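Local coordinates for protein ATP-dependent CLP protease, putative (Plasmodium falciparum, PDB 2F6I) that probably hydrolyses proteins to small peptides as the serine-peptidase component of an ATP-dependent Clp protease, of which this chain is the catalytic domain, at residues L34-K38 with K39-Y43; L60-L63 with D64-H68; L86-L89 with D90-Y94; A108-A111 with S112-L115. All blocks are in the same frame, centred on the assembly; numbering follows the deposited sequence.

Contact 1: L34-K38 with K39-Y43; sequences LFFFK and KRIIY
Phe36 and Tyr43 each carry CG opposite their own carbonyl carbon (chi1 -80° and -68°), and these two torsions bring the rings together across the bend from helix to strand. The edge of Tyr43 points at the face of Phe36 in a T-shaped pair, with centroids 5.7 Å apart and planes at 68°. Tyr43 OH sits over that face, nearer the rim than the centre, while CD1 of Phe35 covers the opposite face. At the edge of the Phe36 ring, CD2 meets CD1 of Ile41 at 3.9 Å. The extended chain of Lys39 slants past the Phe35 ring, bringing CE to 3.6 Å from CZ; its NZ is hydrogen-bonded to Asn65 of a neighbouring subunit. The backbone provides the frame for this packing. Phe36 O accepts from Lys39 N at 2.9 Å and from Ile41 N at 2.8 Å, the two donors approaching from opposite faces of the carbonyl plane. Arg40 N closes the turn on Phe37 O at 2.9 Å, and the positive phi of Arg40 sends the chain onward into strand 41-44, the edge of the parallel sheet within this chain. The bonds of Ile41 N and Arg40 N, with Arg40 as the C-prime residue, make a Schellman motif, the C-terminal stop of helix 30-37.

Contact 2: L60-L63 with D64-H68; sequences LLYL and DNINH
The ring of Tyr62 receives the CD1 methyl of Ile66 at an oblique slant, 3.9 Å from CZ, while Phe35 of a neighbouring subunit meets the same ring edge-to-face. A second flat group, the imidazole of His68, has Asp64 O in its plane at the edge. Tyr62 lies in the last turns of helix 50-66, the crossover helix of a beta-alpha-beta unit between strands 41-44 and 71-77, and His68 just beyond its end; together they illustrate how such a helix ends. The regular pattern is still intact at Asp64 N, whose bond to Leu60 O is 3.0 Å long and nearly straight (173°). One residue later it blurs: Asn65 N makes only a weak bond to Leu61 O and a firmer one, 3.0 Å, to Tyr62 O, coming from well above that carbonyl plane. Ile66 N reaches Tyr62 O weakly as well, and Asn67 leaves helical geometry. The carboxylate of Asp64 turns away from the helix and is held by Ser97 OG and Lys96 N, which fixes the helix end against the loop that leads into strand 99-104. With CG of Tyr62 beside its carbonyl carbon (chi1 174°), the ring leans toward the following turn. There Ile66 bends at chi2 (-59°) to lay its methyl by the ring, and its CG1 comes to rest 3.5 Å from Tyr62 O.

Contact 3: L86-L89 with D90-Y94; sequences LAIL and DIFNY
Leu89, Asp90 and Ile88 carry this contact, each in a different manner. Leu89 takes part chiefly through its carbonyl oxygen, which is hydrogen-bonded to Asn93 N at 3.1 Å and more weakly to Asn93 ND2 at 3.2 Å, so that the amide of Asn93 folds back over the turn that its own N-H closes. The isobutyl group of Leu89 points elsewhere: its CG lies opposite the backbone N (chi1 -162°), and the branch packs on Tyr164 of helix 151-169 and on Leu205 of a neighbouring subunit. Asp90 donates its backbone N to Leu86 O at 3.0 Å. Its side chain curls back along the same turn, with Asp90 CB 3.4 Å from Ala87 O. OD2 finds its partner in Asn128 N of that neighbouring subunit, a polar bond set among buried surroundings.

All of this takes place on helix 82-94, the crossover helix of the beta-alpha-beta unit that links strands 71-77 and 99-104 of the parallel sheet. One side of the helix meets helices of its own chain, and another side meets the adjoining copy of the protein.

Ile88 supplies the apolar part of the contact. It and Phe92 lie side by side and point the same way, with the CG2 branch of Ile88 3.7 Å from Phe92 CD1. The chi1 of Phe92, -109°, is well off a staggered value; it leaves CD1 3.3 Å from Ile88 O, the same oxygen that accepts Phe92 N at 2.8 Å.

Contact 4: A108-A111 with S112-L115; sequences ASMA and SVIL
Ser109 O is gripped by two backbone groups: Val113 N, bonded at 3.0 Å and lying in the carbonyl plane, and Ser112 N, whose short bond is badly bent and therefore weak. These bonds lie at the N-terminal end of helix 109-116, a buried helix packed against helices 82-94 and 151-169 of its own chain. In S14 peptidases the helix in this position typically carries the nucleophilic serine at its start, and the site is near here too: the side chain of Ala108 is about 6 Å from that of His134, the predicted active-site histidine. Ser109 has a positive phi of 41°, which marks the sharp change of course from Ala108 into the helix. A weak second bond ties Ser112 N to Ala108 O. The hydroxyl of Ser112 swings back over the entry to the helix, 3.2 Å from Ala108 CA, but its hydrogen bond goes to Met132 O on strand 130-132. Once the turn is made, the bonds become regular, with Ile114 N at 2.8 Å from Met110 O and Leu115 N at 3.0 Å from Ala111 O. Met110 is bent at both chi2 and chi3, hooking SD round to 4.2 Å from Val113 CG2. Ile114 packs closely on the same turn, its CG1 3.0 Å from Met110 O.

From the N terminus the four contacts follow in series; none nests in or crosses another, and each closes a local turn instead of a long loop. Contact 1 ends helix 30-37 and starts edge strand 41-44; contact 2 ends the next helix, 50-66, and touches contact 1 through Leu63, which packs on Phe37 and Ile42. Leu60 turns to contact 3, on helix 82-94, by meeting Ile91 and Phe92. Contact 3 in turn reaches contact 4 through Phe92 and Ile88 on Ile114. Contacts 1 to 3 also face neighbouring subunits, whereas contact 4 is buried within its chain, beside the predicted active-site histidine.

Contact 1: L34-K38 with K39-Y43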
loop_
_atom_site.group_PDB
_atom_site.type_symbol
_atom_site.label_atom_id
_atom_site.label_comp_id
_atom_site.label_asym_id
_atom_site.label_seq_id
_atom_site.Cartn_x
_atom_site.Cartn_y
_atom_site.Cartn_z
ATOM N N LEU C 34 -38.945 -2.554 0.696
ATOM C CA LEU C 34 -39.867 -3.137 -0.270
ATOM C C LEU C 34 -41.306 -2.894 0.177
ATOM O O LEU C 34 -42.182 -2.601 -0.639
ATOM C CB LEU C 34 -39.621 -4.642 -0.400
ATOM C CG LEU C 34 -40.499 -5.371 -1.420
ATOM C CD1 LEU C 34 -40.236 -4.810 -2.814
ATOM C CD2 LEU C 34 -40.201 -6.862 -1.374
ATOM N N PHE C 35 -41.543 -3.019 1.478
ATOM C CA PHE C 35 -42.873 -2.809 2.030
ATOM C C PHE C 35 -43.324 -1.367 1.825
ATOM O O PHE C 35 -44.509 -1.107 1.620
ATOM C CB PHE C 35 -42.889 -3.169 3.518
ATOM C CG PHE C 35 -44.095 -2.658 4.256
ATOM C CD1 PHE C 35 -44.107 -1.371 4.793
ATOM C CD2 PHE C 35 -45.225 -3.456 4.408
ATOM C CE1 PHE C 35 -45.223 -0.888 5.469
ATOM C CE2 PHE C 35 -46.350 -2.980 5.083
ATOM C CZ PHE C 35 -46.348 -1.696 5.614
ATOM N N PHE C 36 -42.384 -0.428 1.890
ATOM C CA PHE C 36 -42.726 0.970 1.687
ATOM C C PHE C 36 -42.862 1.259 0.203
ATOM O O PHE C 36 -43.708 2.052 -0.208
ATOM C CB PHE C 36 -41.670 1.891 2.302
ATOM C CG PHE C 36 -41.816 2.061 3.784
ATOM C CD1 PHE C 36 -40.885 1.516 4.657
ATOM C CD2 PHE C 36 -42.905 2.749 4.308
ATOM C CE1 PHE C 36 -41.037 1.654 6.037
ATOM C CE2 PHE C 36 -43.066 2.891 5.680
ATOM C CZ PHE C 36 -42.131 2.341 6.548
ATOM N N PHE C 37 -42.030 0.604 -0.599
ATOM C CA PHE C 37 -42.076 0.793 -2.039
ATOM C C PHE C 37 -43.450 0.392 -2.572
ATOM O O PHE C 37 -44.025 1.084 -3.411
ATOM C CB PHE C 37 -40.996 -0.047 -2.720
ATOM C CG PHE C 37 -40.895 0.186 -4.199
ATOM C CD1 PHE C 37 -40.979 -0.877 -5.090
ATOM C CD2 PHE C 37 -40.707 1.471 -4.702
ATOM C CE1 PHE C 37 -40.878 -0.665 -6.467
ATOM C CE2 PHE C 37 -40.602 1.694 -6.073
ATOM C CZ PHE C 37 -40.688 0.625 -6.958
ATOM N N LYS C 38 -43.977 -0.726 -2.077
ATOM C CA LYS C 38 -45.284 -1.202 -2.511
ATOM C C LYS C 38 -46.391 -0.241 -2.081
ATOM O O LYS C 38 -47.525 -0.338 -2.554
ATOM C CB LYS C 38 -45.554 -2.606 -1.957
ATOM C CG LYS C 38 -44.656 -3.690 -2.557
ATOM C CD LYS C 38 -44.932 -5.062 -1.943
ATOM C CE LYS C 38 -44.002 -6.131 -2.519
ATOM N NZ LYS C 38 -44.185 -7.470 -1.874
ATOM N N LYS C 39 -46.057 0.685 -1.185
ATOM C CA LYS C 39 -47.018 1.676 -0.709
ATOM C C LYS C 39 -46.742 3.042 -1.328
ATOM O O LYS C 39 -47.192 4.067 -0.817
ATOM C CB LYS C 39 -46.970 1.797 0.815
ATOM C CG LYS C 39 -47.689 0.695 1.562
ATOM C CD LYS C 39 -47.832 1.071 3.027
ATOM C CE LYS C 39 -48.830 0.172 3.744
ATOM N NZ LYS C 39 -49.195 0.723 5.086
ATOM N N ARG C 40 -45.988 3.045 -2.424
ATOM C CA ARG C 40 -45.648 4.272 -3.133
ATOM C C ARG C 40 -44.722 5.176 -2.332
ATOM O O ARG C 40 -44.702 6.389 -2.534
ATOM C CB ARG C 40 -46.918 5.046 -3.480
ATOM C CG ARG C 40 -47.914 4.263 -4.299
ATOM C CD ARG C 40 -48.384 5.097 -5.471
ATOM N NE ARG C 40 -48.244 4.352 -6.710
ATOM C CZ ARG C 40 -48.045 4.907 -7.897
ATOM N NH1 ARG C 40 -47.959 6.224 -8.014
ATOM N NH2 ARG C 40 -47.924 4.141 -8.968
ATOM N N ILE C 41 -43.947 4.588 -1.431
ATOM C CA ILE C 41 -43.034 5.363 -0.607
ATOM C C ILE C 41 -41.581 5.023 -0.931
ATOM O O ILE C 41 -41.166 3.872 -0.851
ATOM C CB ILE C 41 -43.333 5.120 0.886
ATOM C CG1 ILE C 41 -44.783 5.526 1.174
ATOM C CG2 ILE C 41 -42.370 5.912 1.758
ATOM C CD1 ILE C 41 -45.238 5.291 2.599
ATOM N N ILE C 42 -40.816 6.043 -1.304
ATOM C CA ILE C 42 -39.416 5.869 -1.667
ATOM C C ILE C 42 -38.482 6.698 -0.798
ATOM O O ILE C 42 -38.857 7.754 -0.287
ATOM C CB ILE C 42 -39.175 6.274 -3.141
ATOM C CG1 ILE C 42 -39.920 5.324 -4.073
ATOM C CG2 ILE C 42 -37.682 6.261 -3.457
ATOM C CD1 ILE C 42 -39.750 5.667 -5.537
ATOM N N TYR C 43 -37.255 6.211 -0.644
ATOM C CA TYR C 43 -36.250 6.909 0.139
ATOM C C TYR C 43 -35.092 7.366 -0.739
ATOM O O TYR C 43 -34.552 6.594 -1.528
ATOM C CB TYR C 43 -35.694 6.013 1.248
ATOM C CG TYR C 43 -36.676 5.678 2.343
ATOM C CD1 TYR C 43 -37.748 4.823 2.108
ATOM C CD2 TYR C 43 -36.525 6.212 3.623
ATOM C CE1 TYR C 43 -38.647 4.505 3.119
ATOM C CE2 TYR C 43 -37.419 5.902 4.641
ATOM C CZ TYR C 43 -38.477 5.048 4.382
ATOM O OH TYR C 43 -39.366 4.739 5.384
#

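Contact 2: L60-L63 with D64-H68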
loop_
_atom_site.group_PDB
_atom_site.type_symbol
_atom_site.label_atom_id
_atom_site.label_comp_id
_atom_site.label_asym_id
_atom_site.label_seq_id
_atom_site.Cartn_x
_atom_site.Cartn_y
_atom_site.Cartn_z
ATOM N N LEU C 60 -39.299 5.102 -10.026
ATOM C CA LEU C 60 -40.332 6.080 -10.340
ATOM C C LEU C 60 -41.115 5.628 -11.564
ATOM O O LEU C 60 -42.348 5.615 -11.552
ATOM C CB LEU C 60 -39.712 7.459 -10.587
ATOM C CG LEU C 60 -39.170 8.167 -9.339
ATOM C CD1 LEU C 60 -38.385 9.405 -9.730
ATOM C CD2 LEU C 60 -40.324 8.529 -8.426
ATOM N N LEU C 61 -40.397 5.242 -12.615
ATOM C CA LEU C 61 -41.041 4.780 -13.839
ATOM C C LEU C 61 -41.892 3.546 -13.558
ATOM O O LEU C 61 -42.971 3.383 -14.127
ATOM C CB LEU C 61 -39.993 4.456 -14.909
ATOM C CG LEU C 61 -39.206 5.644 -15.466
ATOM C CD1 LEU C 61 -38.125 5.148 -16.410
ATOM C CD2 LEU C 61 -40.151 6.589 -16.187
ATOM N N TYR C 62 -41.405 2.681 -12.674
ATOM C CA TYR C 62 -42.137 1.469 -12.332
ATOM C C TYR C 62 -43.447 1.799 -11.637
ATOM O O TYR C 62 -44.504 1.314 -12.034
ATOM C CB TYR C 62 -41.295 0.559 -11.433
ATOM C CG TYR C 62 -42.053 -0.654 -10.931
ATOM C CD1 TYR C 62 -42.807 -0.595 -9.758
ATOM C CD2 TYR C 62 -42.048 -1.849 -11.648
ATOM C CE1 TYR C 62 -43.536 -1.694 -9.314
ATOM C CE2 TYR C 62 -42.776 -2.953 -11.213
ATOM C CZ TYR C 62 -43.517 -2.869 -10.045
ATOM O OH TYR C 62 -44.243 -3.956 -9.610
ATOM N N LEU C 63 -43.374 2.621 -10.596
ATOM C CA LEU C 63 -44.567 3.004 -9.856
ATOM C C LEU C 63 -45.590 3.671 -10.769
ATOM O O LEU C 63 -46.748 3.261 -10.818
ATOM C CB LEU C 63 -44.205 3.948 -8.704
ATOM C CG LEU C 63 -43.404 3.357 -7.539
ATOM C CD1 LEU C 63 -43.082 4.448 -6.527
ATOM C CD2 LEU C 63 -44.201 2.242 -6.882
ATOM N N ASP C 64 -45.161 4.691 -11.504
ATOM C CA ASP C 64 -46.068 5.400 -12.396
ATOM C C ASP C 64 -46.716 4.453 -13.399
ATOM O O ASP C 64 -47.760 4.763 -13.967
ATOM C CB ASP C 64 -45.329 6.512 -13.141
ATOM C CG ASP C 64 -46.275 7.545 -13.726
ATOM O OD1 ASP C 64 -47.066 8.123 -12.949
ATOM O OD2 ASP C 64 -46.230 7.780 -14.953
ATOM N N ASN C 65 -46.097 3.296 -13.609
ATOM C CA ASN C 65 -46.625 2.313 -14.544
ATOM C C ASN C 65 -47.786 1.536 -13.920
ATOM O O ASN C 65 -48.688 1.087 -14.626
ATOM C CB ASN C 65 -45.521 1.343 -14.968
ATOM C CG ASN C 65 -45.927 0.477 -16.148
ATOM O OD1 ASN C 65 -46.956 -0.199 -16.112
ATOM N ND2 ASN C 65 -45.116 0.494 -17.203
ATOM N N ILE C 66 -47.754 1.378 -12.599
ATOM C CA ILE C 66 -48.807 0.664 -11.882
ATOM C C ILE C 66 -50.082 1.498 -11.939
ATOM O O ILE C 66 -51.092 1.075 -12.497
ATOM C CB ILE C 66 -48.420 0.437 -10.404
ATOM C CG1 ILE C 66 -47.087 -0.313 -10.319
ATOM C CG2 ILE C 66 -49.519 -0.334 -9.688
ATOM C CD1 ILE C 66 -47.090 -1.670 -10.998
ATOM N N ASN C 67 -50.021 2.684 -11.345
ATOM C CA ASN C 67 -51.139 3.619 -11.340
ATOM C C ASN C 67 -50.546 5.020 -11.270
ATOM O O ASN C 67 -49.331 5.184 -11.356
ATOM C CB ASN C 67 -52.061 3.375 -10.145
ATOM C CG ASN C 67 -51.336 3.466 -8.821
ATOM O OD1 ASN C 67 -50.982 2.450 -8.224
ATOM N ND2 ASN C 67 -51.102 4.688 -8.358
ATOM N N HIS C 68 -51.389 6.032 -11.115
ATOM C CA HIS C 68 -50.889 7.399 -11.058
ATOM C C HIS C 68 -51.192 8.112 -9.752
ATOM O O HIS C 68 -51.335 9.334 -9.723
ATOM C CB HIS C 68 -51.441 8.205 -12.233
ATOM C CG HIS C 68 -50.977 7.714 -13.570
ATOM N ND1 HIS C 68 -51.462 8.216 -14.759
ATOM C CD2 HIS C 68 -50.069 6.768 -13.905
ATOM C CE1 HIS C 68 -50.873 7.599 -15.767
ATOM N NE2 HIS C 68 -50.023 6.716 -15.277
#

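Contact 3: L86-L89 with D90-Y94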
loop_
_atom_site.group_PDB
_atom_site.type_symbol
_atom_site.label_atom_id
_atom_site.label_comp_id
_atom_site.label_asym_id
_atom_site.label_seq_id
_atom_site.Cartn_x
_atom_site.Cartn_y
_atom_site.Cartn_z
ATOM N N LEU C 86 -30.350 16.384 -12.444
ATOM C CA LEU C 86 -31.249 16.936 -13.444
ATOM C C LEU C 86 -31.983 15.818 -14.177
ATOM O O LEU C 86 -33.076 16.026 -14.703
ATOM C CB LEU C 86 -30.461 17.802 -14.427
ATOM C CG LEU C 86 -29.904 19.068 -13.771
ATOM C CD1 LEU C 86 -28.900 19.750 -14.693
ATOM C CD2 LEU C 86 -31.059 20.003 -13.426
ATOM N N ALA C 87 -31.380 14.631 -14.202
ATOM C CA ALA C 87 -32.001 13.483 -14.852
ATOM C C ALA C 87 -33.194 13.053 -14.008
ATOM O O ALA C 87 -34.276 12.777 -14.530
ATOM C CB ALA C 87 -31.006 12.343 -14.969
ATOM N N ILE C 88 -32.988 12.997 -12.696
ATOM C CA ILE C 88 -34.055 12.615 -11.784
ATOM C C ILE C 88 -35.174 13.649 -11.866
ATOM O O ILE C 88 -36.356 13.305 -11.805
ATOM C CB ILE C 88 -33.544 12.527 -10.331
ATOM C CG1 ILE C 88 -32.562 11.362 -10.201
ATOM C CG2 ILE C 88 -34.709 12.347 -9.378
ATOM C CD1 ILE C 88 -31.971 11.205 -8.814
ATOM N N LEU C 89 -34.793 14.914 -12.015
ATOM C CA LEU C 89 -35.763 15.997 -12.112
ATOM C C LEU C 89 -36.631 15.804 -13.358
ATOM O O LEU C 89 -37.851 15.974 -13.302
ATOM C CB LEU C 89 -35.044 17.349 -12.174
ATOM C CG LEU C 89 -35.876 18.595 -11.859
ATOM C CD1 LEU C 89 -36.356 18.535 -10.415
ATOM C CD2 LEU C 89 -35.036 19.845 -12.082
ATOM N N ASP C 90 -36.002 15.449 -14.477
ATOM C CA ASP C 90 -36.736 15.221 -15.718
ATOM C C ASP C 90 -37.767 14.117 -15.518
ATOM O O ASP C 90 -38.933 14.272 -15.888
ATOM C CB ASP C 90 -35.792 14.819 -16.860
ATOM C CG ASP C 90 -35.173 16.015 -17.560
ATOM O OD1 ASP C 90 -35.789 17.100 -17.545
ATOM O OD2 ASP C 90 -34.078 15.865 -18.143
ATOM N N ILE C 91 -37.328 13.004 -14.937
ATOM C CA ILE C 91 -38.206 11.871 -14.687
ATOM C C ILE C 91 -39.345 12.298 -13.769
ATOM O O ILE C 91 -40.498 11.914 -13.968
ATOM C CB ILE C 91 -37.429 10.698 -14.038
ATOM C CG1 ILE C 91 -36.348 10.199 -15.001
ATOM C CG2 ILE C 91 -38.377 9.558 -13.690
ATOM C CD1 ILE C 91 -36.885 9.730 -16.344
ATOM N N PHE C 92 -39.009 13.101 -12.766
ATOM C CA PHE C 92 -39.988 13.602 -11.812
ATOM C C PHE C 92 -41.172 14.223 -12.535
ATOM O O PHE C 92 -42.324 13.887 -12.269
ATOM C CB PHE C 92 -39.350 14.666 -10.920
ATOM C CG PHE C 92 -39.141 14.230 -9.505
ATOM C CD1 PHE C 92 -38.358 13.119 -9.211
ATOM C CD2 PHE C 92 -39.708 14.950 -8.457
ATOM C CE1 PHE C 92 -38.140 12.729 -7.890
ATOM C CE2 PHE C 92 -39.497 14.570 -7.134
ATOM C CZ PHE C 92 -38.709 13.456 -6.851
ATOM N N ASN C 93 -40.871 15.133 -13.453
ATOM C CA ASN C 93 -41.898 15.838 -14.207
ATOM C C ASN C 93 -42.372 15.110 -15.457
ATOM O O ASN C 93 -43.240 15.601 -16.178
ATOM C CB ASN C 93 -41.391 17.232 -14.571
ATOM C CG ASN C 93 -41.180 18.104 -13.352
ATOM O OD1 ASN C 93 -42.133 18.473 -12.665
ATOM N ND2 ASN C 93 -39.925 18.427 -13.068
ATOM N N TYR C 94 -41.806 13.937 -15.713
ATOM C CA TYR C 94 -42.199 13.151 -16.874
ATOM C C TYR C 94 -43.392 12.266 -16.509
ATOM O O TYR C 94 -44.355 12.156 -17.270
ATOM C CB TYR C 94 -41.036 12.271 -17.338
ATOM C CG TYR C 94 -41.348 11.408 -18.542
ATOM C CD1 TYR C 94 -40.686 10.195 -18.739
ATOM C CD2 TYR C 94 -42.293 11.802 -19.489
ATOM C CE1 TYR C 94 -40.960 9.396 -19.846
ATOM C CE2 TYR C 94 -42.574 11.010 -20.601
ATOM C CZ TYR C 94 -41.904 9.809 -20.771
ATOM O OH TYR C 94 -42.182 9.018 -21.861
#

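Contact 4: A108-A111 with S112-L115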
loop_
_atom_site.group_PDB
_atom_site.type_symbol
_atom_site.label_atom_id
_atom_site.label_comp_id
_atom_site.label_asym_id
_atom_site.label_seq_id
_atom_site.Cartn_x
_atom_site.Cartn_y
_atom_site.Cartn_z
ATOM N N ALA C 108 -29.161 18.959 0.449
ATOM C CA ALA C 108 -28.343 19.958 -0.229
ATOM C C ALA C 108 -28.328 19.837 -1.749
ATOM O O ALA C 108 -28.722 18.813 -2.315
ATOM C CB ALA C 108 -26.919 19.890 0.301
ATOM N N SER C 109 -27.863 20.902 -2.399
ATOM C CA SER C 109 -27.763 20.971 -3.854
ATOM C C SER C 109 -28.974 20.365 -4.561
ATOM O O SER C 109 -30.117 20.697 -4.238
ATOM C CB SER C 109 -26.479 20.281 -4.319
ATOM O OG SER C 109 -26.239 20.532 -5.692
ATOM N N MET C 110 -28.726 19.483 -5.528
ATOM C CA MET C 110 -29.814 18.851 -6.273
ATOM C C MET C 110 -30.845 18.187 -5.369
ATOM O O MET C 110 -32.018 18.082 -5.731
ATOM C CB MET C 110 -29.268 17.823 -7.271
ATOM C CG MET C 110 -28.759 18.430 -8.572
ATOM S SD MET C 110 -29.955 19.591 -9.288
ATOM C CE MET C 110 -31.303 18.500 -9.707
ATOM N N ALA C 111 -30.410 17.736 -4.196
ATOM C CA ALA C 111 -31.322 17.101 -3.255
ATOM C C ALA C 111 -32.340 18.151 -2.820
ATOM O O ALA C 111 -33.536 17.872 -2.708
ATOM C CB ALA C 111 -30.554 16.568 -2.051
ATOM N N SER C 112 -31.850 19.365 -2.585
ATOM C CA SER C 112 -32.697 20.477 -2.179
ATOM C C SER C 112 -33.641 20.857 -3.313
ATOM O O SER C 112 -34.813 21.153 -3.082
ATOM C CB SER C 112 -31.839 21.687 -1.801
ATOM O OG SER C 112 -31.111 21.446 -0.608
ATOM N N VAL C 113 -33.127 20.843 -4.539
ATOM C CA VAL C 113 -33.938 21.181 -5.702
ATOM C C VAL C 113 -35.047 20.151 -5.895
ATOM O O VAL C 113 -36.193 20.507 -6.176
ATOM C CB VAL C 113 -33.086 21.239 -6.983
ATOM C CG1 VAL C 113 -33.969 21.570 -8.172
ATOM C CG2 VAL C 113 -31.987 22.282 -6.830
ATOM N N ILE C 114 -34.702 18.875 -5.749
ATOM C CA ILE C 114 -35.685 17.807 -5.894
ATOM C C ILE C 114 -36.753 17.990 -4.822
ATOM O O ILE C 114 -37.945 17.825 -5.081
ATOM C CB ILE C 114 -35.031 16.418 -5.735
ATOM C CG1 ILE C 114 -34.072 16.162 -6.899
ATOM C CG2 ILE C 114 -36.103 15.338 -5.679
ATOM C CD1 ILE C 114 -33.288 14.869 -6.780
ATOM N N LEU C 115 -36.313 18.333 -3.616
ATOM C CA LEU C 115 -37.228 18.563 -2.507
ATOM C C LEU C 115 -38.203 19.673 -2.897
ATOM O O LEU C 115 -39.411 19.549 -2.706
ATOM C CB LEU C 115 -36.439 18.982 -1.262
ATOM C CG LEU C 115 -37.208 19.513 -0.047
ATOM C CD1 LEU C 115 -38.125 18.436 0.520
ATOM C CD2 LEU C 115 -36.211 19.977 1.005
#